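Local structure of lipase (Acinetobacter baumannii, 4OPM) at residues I148-N153 against A253-R258; P236-W241 against Q286-F291; K243-I248 against V272-I277. The protein probably hydrolyses ester bonds of lipids such as triacylglycerols, as a putative lipase of the alpha/beta hydrolase fold. All coordinates share one frame; numbering follows the deposited sequence. Where two conformers were deposited one is given.

Contact 1. Residues I148-N153 against A253-R258; sequences IFRSAN and ANELKR
S151 and E255 mark the closest approach of the two backbones, 7.0 Å between their CA atoms. I148-N153 is an irregular loop, whereas A253-R258 is regular helix, with K257 N bonded to A253 O and R258 N to N254 O. E255 makes every direct hydrogen bond across the gap. It leaves the helix with CG anti to its backbone N (chi1 -171°) and stays extended beyond CG, which carries the carboxylate straight into the loop backbone. E255 OE2 takes the N-H of R150 on its syn lone pair, R150 N lying 2.9 Å away in a nearly straight bond of 164°. E255 OE1 accepts twice from S151: from the backbone N on the syn side, somewhat out of the carboxylate plane, and from S151 OG at 2.7 Å, nearly along the C-O axis. Three donors from two consecutive residues thus grip one carboxylate and fix its rotation. A water adds to this, lying 2.8 Å from I148 O and 2.9 Å from E255 OE2. F149 rests against the same group, its CB 3.2 Å from E255 OE1 and its ring turned 76° from the carboxylate plane. Next along the same edge, F149 CE1 meets L256 CD2 at 3.7 Å, in the ring plane. R150 gives the glutamate its backbone N, while its guanidinium turns away to a salt bridge with D224, at the start of helix 223-231. F226 of that helix packs edge-to-face on F149 and also touches L256. N249 bonds to the loop at S151 and N153, and on the inner side of helix 251-259 A253 and L256 lie on I239 and W241 of strand 237-242. The contact therefore ties the loop after strand 137-143 to the helix that follows the neighbouring strand.

Contact 2. Residues P236-W241 against Q286-F291; sequences PTLILW and QQYVPF
L238 lies squarely on the ring of F291: its CB sits 3.6 Å from the ring centroid and only 2° off the normal, a CH-pi contact over the middle of one face. Both side chains have CG anti to their backbone N (chi1 -179° for L238) and pass in opposing senses, which lays L238 CB over the ring centre. At the end of the leucine, L238 CD2 touches F291 CB at 3.8 Å and Y288 CA at the same distance, with Y288 CD1 a little farther off. One methyl thus fills the angle between two aromatic residues. The far end of the F291 ring comes to P236, where F291 CZ lies 3.5 Å from P236 O, which sits at the ring edge. Farther along the strand, L240 CD1 approaches Q287 CG at 4.2 Å, a looser touch at the margin. The side-chain contacts are mainly apolar. Y288 also stacks on F141 of strand 137-143, so the helix spans two adjacent strands. The axes of strand 237-241 and helix 286-291 are 9.9 Å apart and run antiparallel at 179°, even though the helix is kinked at P290. Such a helix laid against the central sheet, with alternate strand residues L238 and L240 facing it, is the layered alpha/beta packing of the alpha/beta hydrolase fold.

Contact 3. Residues K243-I248 against V272-I277; sequences KQDKII and VGHMPI
D245 and H274 meet where the backbones come closest, the CA atoms of D245 and G273 being 4.0 Å apart. The aspartate can be followed outward. D245 CB lies beside the backbone of G273 and H274, about 4.1 Å from H274 N. D245 CG, anti to the backbone N at chi1 -166°, lies 3.3 Å from H274 ND1. D245 OD1 turns back to its own loop: I247 N meets it almost end-on at 2.8 Å, and I248 N comes from above the carboxylate plane at 2.9 Å, forming an Asx turn and Asx motif. D245 OD2 accepts from H274 ND1 at 2.8 Å, on the syn side, tilted out of the carboxylate plane; the bond is straight (166°) and lies almost in the ring plane. Carboxylate and imidazole are turned 61° apart. I247 covers one face of the H274 ring, its CB 3.9 Å from the centroid in a CH-pi contact, while I248 CD1 abuts the edge at CE1. With one edge bonded and a face covered, the imidazole is held in its turn. Earlier in the loop, Q244 N bonds to V272 O at 2.9 Å, and a water links K246 N to H274 N. H274 NE2 bonds to S120 OG, on the probable nucleophile elbow. This Ser-His-Asp arrangement, with aspartate and histidine on loops beyond successive strands, is consistent with the catalytic triad of alpha/beta hydrolases.

How the contacts relate
Contact centres lie 15 to 18 Å apart, all around strand 237-242. Contact 2 covers one side of this strand with helix 281-298; the helix of contact 1, 251-259, follows it in the chain and packs on its other side through I239 and W241. Loop 243-248 of contact 3 joins strand 237-242 to helix 251-259, and W241 NE1 probably bonds to I248 O, 2.9 Å away. Along the chain, contact 3 is nested inside the loop closed by contact 2, whereas contact 1 crosses both. L240 also packs on P276. D245 thus follows strand 237-242 closely, while H274 comes after the next strand, 267-269, so the probable catalytic residues sit beyond adjacent strands.

Contact 1. Residues I148-N153 against A253-R258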
ATOM      1  N   ILE A 148      12.445   9.390  -0.378  1.00 20.31           N
ATOM      2  CA  ILE A 148      13.206  10.510   0.204  1.00 19.83           C
ATOM      3  C   ILE A 148      13.453  11.477  -0.940  1.00 23.52           C
ATOM      4  O   ILE A 148      14.241  11.189  -1.844  1.00 21.81           O
ATOM      5  CB  ILE A 148      14.494  10.062   0.962  1.00 22.64           C
ATOM      6  CG1 ILE A 148      14.205   8.832   1.868  1.00 23.44           C
ATOM      7  CG2 ILE A 148      15.012  11.234   1.776  1.00 24.33           C
ATOM      8  CD1 ILE A 148      15.437   8.210   2.627  1.00 27.15           C
ATOM      9  N   PHE A 149      12.732  12.609  -0.914  1.00 20.82           N
ATOM     10  CA  PHE A 149      12.648  13.531  -2.031  1.00 20.55           C
ATOM     11  C   PHE A 149      13.217  14.917  -1.791  1.00 25.80           C
ATOM     12  O   PHE A 149      13.022  15.490  -0.723  1.00 26.05           O
ATOM     13  CB  PHE A 149      11.156  13.679  -2.402  1.00 21.20           C
ATOM     14  CG  PHE A 149      10.415  12.369  -2.606  1.00 21.65           C
ATOM     15  CD1 PHE A 149      10.631  11.599  -3.746  1.00 24.40           C
ATOM     16  CD2 PHE A 149       9.493  11.915  -1.666  1.00 23.07           C
ATOM     17  CE1 PHE A 149       9.954  10.387  -3.936  1.00 24.28           C
ATOM     18  CE2 PHE A 149       8.808  10.704  -1.857  1.00 25.26           C
ATOM     19  CZ  PHE A 149       9.046   9.945  -2.990  1.00 23.43           C
ATOM     20  N   ARG A 150      13.834  15.492  -2.837  1.00 24.14           N
ATOM     21  CA  ARG A 150      14.329  16.869  -2.821  1.00 25.36           C
ATOM     22  C   ARG A 150      13.160  17.845  -2.880  1.00 29.19           C
ATOM     23  O   ARG A 150      13.256  18.939  -2.329  1.00 29.50           O
ATOM     24  CB  ARG A 150      15.274  17.136  -4.003  1.00 27.16           C
ATOM     25  CG  ARG A 150      16.583  16.386  -3.903  1.00 36.59           C
ATOM     26  CD  ARG A 150      17.579  16.809  -4.966  1.00 45.04           C
ATOM     27  NE  ARG A 150      18.427  15.682  -5.351  1.00 59.94           N
ATOM     28  CZ  ARG A 150      19.494  15.265  -4.670  1.00 75.84           C
ATOM     29  NH1 ARG A 150      19.874  15.890  -3.561  1.00 63.77           N
ATOM     30  NH2 ARG A 150      20.187  14.215  -5.094  1.00 60.58           N
ATOM     31  N   SER A 151      12.051  17.443  -3.542  1.00 25.04           N
ATOM     32  CA  SER A 151      10.876  18.301  -3.742  1.00 24.83           C
ATOM     33  C   SER A 151       9.867  18.190  -2.579  1.00 27.74           C
ATOM     34  O   SER A 151       8.792  18.799  -2.645  1.00 26.72           O
ATOM     35  CB  SER A 151      10.209  18.002  -5.085  1.00 27.04           C
ATOM     36  OG  SER A 151       9.638  16.707  -5.115  1.00 38.08           O
ATOM     37  N   ALA A 152      10.252  17.456  -1.490  1.00 25.40           N
ATOM     38  CA  ALA A 152       9.438  17.278  -0.285  1.00 24.37           C
ATOM     39  C   ALA A 152       9.027  18.635   0.274  1.00 28.37           C
ATOM     40  O   ALA A 152       9.879  19.523   0.441  1.00 27.85           O
ATOM     41  CB  ALA A 152      10.223  16.504   0.760  1.00 25.18           C
ATOM     42  N   ASN A 153       7.727  18.813   0.523  1.00 25.22           N
ATOM     43  CA  ASN A 153       7.229  20.095   1.019  1.00 25.95           C
ATOM     44  C   ASN A 153       6.024  19.903   1.955  1.00 30.33           C
ATOM     45  O   ASN A 153       5.068  20.679   1.919  1.00 32.75           O
ATOM     46  CB  ASN A 153       6.895  21.043  -0.158  1.00 29.09           C
ATOM     47  CG  ASN A 153       6.754  22.498   0.224  1.00 56.56           C
ATOM     48  OD1 ASN A 153       7.338  22.981   1.205  1.00 47.78           O
ATOM     49  ND2 ASN A 153       5.943  23.220  -0.538  1.00 51.81           N
ATOM     50  N   ALA A 253       5.554  13.491  -7.386  1.00 19.44           N
ATOM     51  CA  ALA A 253       5.203  12.632  -8.544  1.00 19.19           C
ATOM     52  C   ALA A 253       6.155  12.903  -9.738  1.00 21.77           C
ATOM     53  O   ALA A 253       6.622  11.958 -10.389  1.00 20.44           O
ATOM     54  CB  ALA A 253       3.753  12.858  -8.963  1.00 19.78           C
ATOM     55  N   ASN A 254       6.465  14.187  -9.995  1.00 19.21           N
ATOM     56  CA  ASN A 254       7.377  14.569 -11.084  1.00 20.71           C
ATOM     57  C   ASN A 254       8.808  14.181 -10.749  1.00 22.96           C
ATOM     58  O   ASN A 254       9.546  13.789 -11.641  1.00 22.27           O
ATOM     59  CB  ASN A 254       7.289  16.061 -11.421  1.00 24.15           C
ATOM     60  CG  ASN A 254       6.055  16.421 -12.208  1.00 48.00           C
ATOM     61  OD1 ASN A 254       5.477  17.499 -12.028  1.00 50.49           O
ATOM     62  ND2 ASN A 254       5.597  15.519 -13.078  1.00 33.02           N
ATOM     63  N   GLU A 255       9.193  14.253  -9.466  1.00 19.99           N
ATOM     64  CA  GLU A 255      10.528  13.836  -9.059  1.00 20.41           C
ATOM     65  C   GLU A 255      10.700  12.311  -9.301  1.00 22.69           C
ATOM     66  O   GLU A 255      11.700  11.898  -9.899  1.00 21.48           O
ATOM     67  CB  GLU A 255      10.784  14.202  -7.600  1.00 22.05           C
ATOM     68  CG  GLU A 255      12.232  13.990  -7.203  1.00 24.41           C
ATOM     69  CD  GLU A 255      12.606  14.432  -5.806  1.00 37.43           C
ATOM     70  OE1 GLU A 255      11.838  15.199  -5.186  1.00 28.77           O
ATOM     71  OE2 GLU A 255      13.700  14.040  -5.345  1.00 28.85           O
ATOM     72  N   LEU A 256       9.689  11.488  -8.919  1.00 19.72           N
ATOM     73  CA  LEU A 256       9.729  10.040  -9.163  1.00 18.88           C
ATOM     74  C   LEU A 256       9.852   9.748 -10.659  1.00 23.47           C
ATOM     75  O   LEU A 256      10.658   8.897 -11.041  1.00 23.42           O
ATOM     76  CB  LEU A 256       8.491   9.322  -8.587  1.00 18.27           C
ATOM     77  CG  LEU A 256       8.487   9.054  -7.093  1.00 21.84           C
ATOM     78  CD1 LEU A 256       7.082   8.657  -6.621  1.00 20.53           C
ATOM     79  CD2 LEU A 256       9.521   7.965  -6.704  1.00 22.99           C
ATOM     80  N   LYS A 257       9.114  10.505 -11.500  1.00 20.32           N
ATOM     81  CA  LYS A 257       9.165  10.392 -12.953  1.00 21.19           C
ATOM     82  C   LYS A 257      10.603  10.660 -13.448  1.00 26.01           C
ATOM     83  O   LYS A 257      11.111   9.886 -14.252  1.00 27.31           O
ATOM     84  CB  LYS A 257       8.156  11.361 -13.617  1.00 22.99           C
ATOM     85  CG  LYS A 257       8.335  11.574 -15.141  1.00 31.19           C
ATOM     86  CD  LYS A 257       7.988  10.329 -15.931  1.00 38.03           C
ATOM     87  CE  LYS A 257       7.963  10.559 -17.418  1.00 46.15           C
ATOM     88  NZ  LYS A 257       9.330  10.561 -17.993  1.00 49.12           N
ATOM     89  N   ARG A 258      11.262  11.716 -12.932  1.00 22.76           N
ATOM     90  CA  ARG A 258      12.631  12.064 -13.317  1.00 23.80           C
ATOM     91  C   ARG A 258      13.641  10.992 -12.879  1.00 26.18           C
ATOM     92  O   ARG A 258      14.604  10.731 -13.593  1.00 26.23           O
ATOM     93  CB  ARG A 258      13.035  13.418 -12.710  1.00 25.92           C
ATOM     94  CG  ARG A 258      12.307  14.626 -13.314  1.00 36.44           C
ATOM     95  CD  ARG A 258      12.943  15.955 -12.916  1.00 45.89           C
ATOM     96  NE  ARG A 258      12.891  16.229 -11.474  1.00 54.45           N
ATOM     97  CZ  ARG A 258      11.865  16.801 -10.845  1.00 62.45           C
ATOM     98  NH1 ARG A 258      10.773  17.149 -11.520  1.00 48.18           N
ATOM     99  NH2 ARG A 258      11.918  17.020  -9.537  1.00 41.75           N
TER
HETATM  100  O   HOH W   1      15.376  11.868  -4.315  1.00 27.54           O

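Contact 2. Residues P236-W241 against Q286-F291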
ATOM      1  N   PRO A 236       9.064  -0.965 -16.005  1.00 20.19           N
ATOM      2  CA  PRO A 236       8.092   0.039 -16.485  1.00 19.60           C
ATOM      3  C   PRO A 236       7.245   0.473 -15.290  1.00 22.41           C
ATOM      4  O   PRO A 236       6.818  -0.383 -14.503  1.00 19.59           O
ATOM      5  CB  PRO A 236       7.288  -0.700 -17.558  1.00 21.66           C
ATOM      6  CG  PRO A 236       7.456  -2.135 -17.250  1.00 26.34           C
ATOM      7  CD  PRO A 236       8.802  -2.295 -16.591  1.00 22.34           C
ATOM      8  N   THR A 237       7.077   1.793 -15.102  1.00 20.07           N
ATOM      9  CA  THR A 237       6.424   2.307 -13.898  1.00 19.24           C
ATOM     10  C   THR A 237       5.296   3.282 -14.223  1.00 21.17           C
ATOM     11  O   THR A 237       5.436   4.170 -15.074  1.00 19.66           O
ATOM     12  CB  THR A 237       7.497   2.968 -12.985  1.00 24.43           C
ATOM     13  OG1 THR A 237       8.514   2.008 -12.670  1.00 23.11           O
ATOM     14  CG2 THR A 237       6.922   3.540 -11.682  1.00 20.98           C
ATOM     15  N   LEU A 238       4.184   3.108 -13.508  1.00 16.39           N
ATOM     16  CA  LEU A 238       3.028   3.975 -13.544  1.00 15.85           C
ATOM     17  C   LEU A 238       2.986   4.717 -12.213  1.00 19.42           C
ATOM     18  O   LEU A 238       3.134   4.095 -11.158  1.00 18.20           O
ATOM     19  CB  LEU A 238       1.734   3.170 -13.792  1.00 15.31           C
ATOM     20  CG  LEU A 238       0.424   3.976 -13.873  1.00 18.50           C
ATOM     21  CD1 LEU A 238       0.431   4.936 -15.077  1.00 18.73           C
ATOM     22  CD2 LEU A 238      -0.776   3.047 -13.964  1.00 17.90           C
ATOM     23  N   ILE A 239       2.821   6.039 -12.268  1.00 16.42           N
ATOM     24  CA  ILE A 239       2.762   6.879 -11.064  1.00 15.19           C
ATOM     25  C   ILE A 239       1.417   7.538 -11.038  1.00 17.77           C
ATOM     26  O   ILE A 239       1.031   8.166 -12.021  1.00 17.70           O
ATOM     27  CB  ILE A 239       3.912   7.940 -11.042  1.00 17.42           C
ATOM     28  CG1 ILE A 239       5.313   7.284 -11.113  1.00 16.66           C
ATOM     29  CG2 ILE A 239       3.804   8.903  -9.832  1.00 18.38           C
ATOM     30  CD1 ILE A 239       6.394   8.221 -11.706  1.00 17.64           C
ATOM     31  N   LEU A 240       0.723   7.454  -9.907  1.00 16.19           N
ATOM     32  CA  LEU A 240      -0.578   8.106  -9.766  1.00 16.08           C
ATOM     33  C   LEU A 240      -0.617   8.833  -8.424  1.00 18.69           C
ATOM     34  O   LEU A 240      -0.163   8.304  -7.415  1.00 17.01           O
ATOM     35  CB  LEU A 240      -1.735   7.101  -9.915  1.00 15.93           C
ATOM     36  CG  LEU A 240      -3.136   7.704  -9.999  1.00 20.37           C
ATOM     37  CD1 LEU A 240      -4.029   6.892 -10.927  1.00 19.66           C
ATOM     38  CD2 LEU A 240      -3.771   7.814  -8.608  1.00 21.37           C
ATOM     39  N   TRP A 241      -1.132  10.071  -8.431  1.00 15.16           N
ATOM     40  CA  TRP A 241      -1.207  10.893  -7.235  1.00 15.00           C
ATOM     41  C   TRP A 241      -2.553  11.556  -7.082  1.00 16.77           C
ATOM     42  O   TRP A 241      -3.237  11.827  -8.069  1.00 16.63           O
ATOM     43  CB  TRP A 241      -0.160  12.028  -7.333  1.00 13.74           C
ATOM     44  CG  TRP A 241       0.723  12.151  -6.129  1.00 15.18           C
ATOM     45  CD1 TRP A 241       0.550  12.981  -5.053  1.00 17.74           C
ATOM     46  CD2 TRP A 241       1.875  11.361  -5.850  1.00 15.39           C
ATOM     47  NE1 TRP A 241       1.555  12.772  -4.132  1.00 17.13           N
ATOM     48  CE2 TRP A 241       2.380  11.779  -4.596  1.00 18.81           C
ATOM     49  CE3 TRP A 241       2.532  10.319  -6.534  1.00 16.96           C
ATOM     50  CZ2 TRP A 241       3.535  11.219  -4.032  1.00 18.55           C
ATOM     51  CZ3 TRP A 241       3.685   9.775  -5.978  1.00 18.32           C
ATOM     52  CH2 TRP A 241       4.148  10.192  -4.725  1.00 18.74           C
ATOM     53  N   GLN A 286      -9.023   2.938 -14.408  1.00 14.61           N
ATOM     54  CA  GLN A 286      -9.047   3.504 -15.762  1.00 13.79           C
ATOM     55  C   GLN A 286      -7.618   3.687 -16.316  1.00 17.35           C
ATOM     56  O   GLN A 286      -7.408   3.502 -17.513  1.00 18.18           O
ATOM     57  CB  GLN A 286      -9.799   4.834 -15.755  1.00 14.34           C
ATOM     58  CG  GLN A 286      -9.909   5.503 -17.123  1.00 17.56           C
ATOM     59  CD  GLN A 286     -10.809   6.694 -17.023  1.00 24.66           C
ATOM     60  OE1 GLN A 286     -10.510   7.646 -16.300  1.00 19.93           O
ATOM     61  NE2 GLN A 286     -11.969   6.619 -17.663  1.00 21.30           N
ATOM     62  N   GLN A 287      -6.640   3.960 -15.436  1.00 13.91           N
ATOM     63  CA  GLN A 287      -5.231   4.092 -15.813  1.00 15.65           C
ATOM     64  C   GLN A 287      -4.457   2.770 -15.687  1.00 18.76           C
ATOM     65  O   GLN A 287      -3.631   2.457 -16.548  1.00 18.34           O
ATOM     66  CB  GLN A 287      -4.536   5.143 -14.920  1.00 17.19           C
ATOM     67  CG  GLN A 287      -5.202   6.531 -14.973  1.00 19.69           C
ATOM     68  CD  GLN A 287      -5.216   7.159 -16.354  1.00 27.77           C
ATOM     69  OE1 GLN A 287      -4.296   6.975 -17.173  1.00 23.69           O
ATOM     70  NE2 GLN A 287      -6.258   7.930 -16.631  1.00 21.84           N
ATOM     71  N   TYR A 288      -4.671   2.025 -14.593  1.00 15.23           N
ATOM     72  CA  TYR A 288      -3.871   0.829 -14.316  1.00 15.00           C
ATOM     73  C   TYR A 288      -4.118  -0.340 -15.288  1.00 19.17           C
ATOM     74  O   TYR A 288      -3.140  -0.968 -15.713  1.00 18.58           O
ATOM     75  CB  TYR A 288      -4.093   0.374 -12.862  1.00 15.97           C
ATOM     76  CG  TYR A 288      -3.096  -0.639 -12.338  1.00 16.17           C
ATOM     77  CD1 TYR A 288      -1.762  -0.627 -12.762  1.00 17.19           C
ATOM     78  CD2 TYR A 288      -3.454  -1.541 -11.338  1.00 16.62           C
ATOM     79  CE1 TYR A 288      -0.829  -1.527 -12.242  1.00 17.68           C
ATOM     80  CE2 TYR A 288      -2.528  -2.437 -10.804  1.00 17.63           C
ATOM     81  CZ  TYR A 288      -1.221  -2.430 -11.265  1.00 20.65           C
ATOM     82  OH  TYR A 288      -0.315  -3.297 -10.720  1.00 18.28           O
ATOM     83  N   VAL A 289      -5.384  -0.636 -15.635  1.00 15.87           N
ATOM     84  CA  VAL A 289      -5.690  -1.753 -16.537  1.00 17.17           C
ATOM     85  C   VAL A 289      -5.007  -1.535 -17.942  1.00 19.33           C
ATOM     86  O   VAL A 289      -4.294  -2.439 -18.375  1.00 18.27           O
ATOM     87  CB  VAL A 289      -7.218  -2.034 -16.602  1.00 21.37           C
ATOM     88  CG1 VAL A 289      -7.574  -2.936 -17.780  1.00 22.32           C
ATOM     89  CG2 VAL A 289      -7.701  -2.651 -15.282  1.00 20.67           C
ATOM     90  N   PRO A 290      -5.099  -0.369 -18.628  1.00 17.58           N
ATOM     91  CA  PRO A 290      -4.368  -0.217 -19.909  1.00 18.54           C
ATOM     92  C   PRO A 290      -2.842  -0.324 -19.741  1.00 20.48           C
ATOM     93  O   PRO A 290      -2.175  -0.856 -20.626  1.00 20.38           O
ATOM     94  CB  PRO A 290      -4.775   1.184 -20.386  1.00 20.54           C
ATOM     95  CG  PRO A 290      -6.048   1.474 -19.671  1.00 24.68           C
ATOM     96  CD  PRO A 290      -5.898   0.839 -18.334  1.00 19.30           C
ATOM     97  N   PHE A 291      -2.304   0.123 -18.586  1.00 16.06           N
ATOM     98  CA  PHE A 291      -0.873   0.035 -18.271  1.00 16.05           C
ATOM     99  C   PHE A 291      -0.452  -1.441 -18.207  1.00 19.12           C
ATOM    100  O   PHE A 291       0.508  -1.826 -18.875  1.00 18.68           O
ATOM    101  CB  PHE A 291      -0.545   0.767 -16.955  1.00 16.57           C
ATOM    102  CG  PHE A 291       0.875   0.564 -16.469  1.00 17.59           C
ATOM    103  CD1 PHE A 291       1.945   1.216 -17.089  1.00 20.17           C
ATOM    104  CD2 PHE A 291       1.149  -0.303 -15.416  1.00 18.66           C
ATOM    105  CE1 PHE A 291       3.259   1.032 -16.637  1.00 21.40           C
ATOM    106  CE2 PHE A 291       2.461  -0.495 -14.971  1.00 21.22           C
ATOM    107  CZ  PHE A 291       3.509   0.174 -15.582  1.00 20.93           C
TER

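Contact 3. Residues K243-I248 against V272-I277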
ATOM      1  N   LYS A 243      -4.011  15.113  -6.309  1.00 15.75           N
ATOM      2  CA  LYS A 243      -3.528  16.499  -6.369  1.00 16.30           C
ATOM      3  C   LYS A 243      -3.516  17.153  -4.973  1.00 19.57           C
ATOM      4  O   LYS A 243      -2.606  17.917  -4.666  1.00 19.60           O
ATOM      5  CB  LYS A 243      -4.419  17.306  -7.331  1.00 18.38           C
ATOM      6  CG  LYS A 243      -4.048  18.791  -7.441  1.00 31.67           C
ATOM      7  CD  LYS A 243      -3.432  19.138  -8.772  1.00 46.11           C
ATOM      8  CE  LYS A 243      -3.318  20.629  -8.961  1.00 55.99           C
ATOM      9  NZ  LYS A 243      -3.491  21.013 -10.386  1.00 67.57           N
ATOM     10  N   GLN A 244      -4.515  16.809  -4.124  1.00 16.09           N
ATOM     11  CA  GLN A 244      -4.694  17.401  -2.794  1.00 16.10           C
ATOM     12  C   GLN A 244      -3.957  16.652  -1.675  1.00 20.00           C
ATOM     13  O   GLN A 244      -4.173  16.970  -0.501  1.00 19.79           O
ATOM     14  CB  GLN A 244      -6.198  17.495  -2.452  1.00 16.97           C
ATOM     15  CG  GLN A 244      -7.000  18.325  -3.459  1.00 21.11           C
ATOM     16  CD  GLN A 244      -6.506  19.748  -3.572  1.00 35.85           C
ATOM     17  OE1 GLN A 244      -6.249  20.438  -2.571  1.00 32.74           O
ATOM     18  NE2 GLN A 244      -6.334  20.212  -4.805  1.00 27.13           N
ATOM     19  N   ASP A 245      -3.081  15.683  -2.024  1.00 16.17           N
ATOM     20  CA  ASP A 245      -2.320  14.900  -1.037  1.00 15.39           C
ATOM     21  C   ASP A 245      -1.602  15.818  -0.023  1.00 18.38           C
ATOM     22  O   ASP A 245      -0.733  16.602  -0.405  1.00 18.63           O
ATOM     23  CB  ASP A 245      -1.297  13.993  -1.739  1.00 14.89           C
ATOM     24  CG  ASP A 245      -0.687  12.914  -0.856  1.00 17.79           C
ATOM     25  OD1 ASP A 245      -0.587  13.128   0.380  1.00 16.75           O
ATOM     26  OD2 ASP A 245      -0.255  11.879  -1.399  1.00 17.88           O
ATOM     27  N   LYS A 246      -1.982  15.707   1.264  1.00 16.40           N
ATOM     28  CA  LYS A 246      -1.412  16.498   2.375  1.00 16.71           C
ATOM     29  C   LYS A 246      -0.207  15.825   3.023  1.00 21.39           C
ATOM     30  O   LYS A 246       0.533  16.473   3.773  1.00 21.39           O
ATOM     31  CB  LYS A 246      -2.482  16.684   3.471  1.00 19.25           C
ATOM     32  CG  LYS A 246      -3.605  17.646   3.091  1.00 22.43           C
ATOM     33  CD  LYS A 246      -4.675  17.626   4.170  1.00 23.02           C
ATOM     34  CE  LYS A 246      -5.766  18.616   3.871  1.00 25.52           C
ATOM     35  NZ  LYS A 246      -6.916  18.446   4.803  1.00 25.59           N
ATOM     36  N   ILE A 247      -0.052  14.514   2.799  1.00 18.18           N
ATOM     37  CA  ILE A 247       0.993  13.705   3.425  1.00 16.82           C
ATOM     38  C   ILE A 247       2.278  13.786   2.607  1.00 20.19           C
ATOM     39  O   ILE A 247       3.343  14.039   3.167  1.00 20.33           O
ATOM     40  CB  ILE A 247       0.512  12.229   3.633  1.00 19.08           C
ATOM     41  CG1 ILE A 247      -0.893  12.158   4.322  1.00 18.85           C
ATOM     42  CG2 ILE A 247       1.559  11.391   4.392  1.00 18.58           C
ATOM     43  CD1 ILE A 247      -1.040  12.911   5.666  1.00 21.56           C
ATOM     44  N   ILE A 248       2.179  13.510   1.299  1.00 17.29           N
ATOM     45  CA  ILE A 248       3.285  13.540   0.340  1.00 17.05           C
ATOM     46  C   ILE A 248       2.819  14.447  -0.792  1.00 21.58           C
ATOM     47  O   ILE A 248       1.925  14.062  -1.557  1.00 20.15           O
ATOM     48  CB  ILE A 248       3.705  12.114  -0.125  1.00 18.76           C
ATOM     49  CG1 ILE A 248       3.869  11.136   1.089  1.00 19.17           C
ATOM     50  CG2 ILE A 248       4.994  12.184  -0.953  1.00 20.27           C
ATOM     51  CD1 ILE A 248       4.083   9.675   0.741  1.00 24.91           C
ATOM     52  N   VAL A 272      -8.621  14.686  -5.092  1.00 13.94           N
ATOM     53  CA  VAL A 272      -8.271  13.411  -4.464  1.00 12.90           C
ATOM     54  C   VAL A 272      -7.048  13.670  -3.579  1.00 16.74           C
ATOM     55  O   VAL A 272      -6.170  14.441  -3.971  1.00 16.37           O
ATOM     56  CB  VAL A 272      -8.018  12.306  -5.539  1.00 15.78           C
ATOM     57  CG1 VAL A 272      -7.392  11.055  -4.919  1.00 15.82           C
ATOM     58  CG2 VAL A 272      -9.315  11.942  -6.271  1.00 14.94           C
ATOM     59  N   GLY A 273      -7.016  13.042  -2.399  1.00 14.04           N
ATOM     60  CA  GLY A 273      -5.927  13.184  -1.441  1.00 14.61           C
ATOM     61  C   GLY A 273      -4.903  12.070  -1.543  1.00 17.06           C
ATOM     62  O   GLY A 273      -4.618  11.555  -2.631  1.00 16.77           O
ATOM     63  N   HIS A 274      -4.374  11.670  -0.395  1.00 13.70           N
ATOM     64  CA  HIS A 274      -3.306  10.661  -0.303  1.00 13.60           C
ATOM     65  C   HIS A 274      -3.760   9.218  -0.592  1.00 15.52           C
ATOM     66  O   HIS A 274      -2.887   8.362  -0.788  1.00 16.38           O
ATOM     67  CB  HIS A 274      -2.700  10.729   1.120  1.00 13.79           C
ATOM     68  CG  HIS A 274      -1.519   9.851   1.348  1.00 17.05           C
ATOM     69  ND1 HIS A 274      -0.342  10.007   0.622  1.00 18.32           N
ATOM     70  CD2 HIS A 274      -1.356   8.844   2.234  1.00 18.95           C
ATOM     71  CE1 HIS A 274       0.484   9.084   1.082  1.00 17.96           C
ATOM     72  NE2 HIS A 274      -0.078   8.367   2.055  1.00 18.58           N
HETATM   73  N   MSE A 275      -5.091   8.933  -0.650  1.00 12.65           N
HETATM   74  CA  MSE A 275      -5.556   7.552  -0.834  0.80 12.36           C
HETATM   75  C   MSE A 275      -6.479   7.375  -2.073  1.00 16.07           C
HETATM   76  O   MSE A 275      -7.649   6.975  -1.940  1.00 15.63           O
HETATM   77  CB  MSE A 275      -6.261   7.085   0.459  0.80 14.51           C
HETATM   78  CG  MSE A 275      -6.299   5.603   0.612  0.80 20.01           C
HETATM   79 SE   MSE A 275      -6.175   5.186   2.501  0.60 27.19          SE
HETATM   80  CE  MSE A 275      -5.794   3.326   2.268  0.80 24.36           C
ATOM     81  N   PRO A 276      -5.946   7.543  -3.320  1.00 13.73           N
ATOM     82  CA  PRO A 276      -6.797   7.324  -4.515  1.00 14.68           C
ATOM     83  C   PRO A 276      -7.437   5.932  -4.604  1.00 15.98           C
ATOM     84  O   PRO A 276      -8.511   5.805  -5.185  1.00 15.84           O
ATOM     85  CB  PRO A 276      -5.812   7.500  -5.674  1.00 16.71           C
ATOM     86  CG  PRO A 276      -4.770   8.429  -5.149  1.00 19.94           C
ATOM     87  CD  PRO A 276      -4.590   7.987  -3.719  1.00 15.81           C
ATOM     88  N   ILE A 277      -6.787   4.889  -4.036  1.00 13.45           N
ATOM     89  CA  ILE A 277      -7.306   3.514  -4.081  1.00 12.93           C
ATOM     90  C   ILE A 277      -8.667   3.387  -3.348  1.00 16.86           C
ATOM     91  O   ILE A 277      -9.443   2.477  -3.666  1.00 15.54           O
ATOM     92  CB  ILE A 277      -6.282   2.477  -3.600  1.00 15.91           C
ATOM     93  CG1 ILE A 277      -5.911   2.669  -2.104  1.00 16.42           C
ATOM     94  CG2 ILE A 277      -5.036   2.519  -4.526  1.00 15.91           C
ATOM     95  CD1 ILE A 277      -5.062   1.514  -1.486  1.00 17.37           C
TER
HETATM   96  O   HOH W   2      -4.305  14.015   1.844  1.00 17.65           O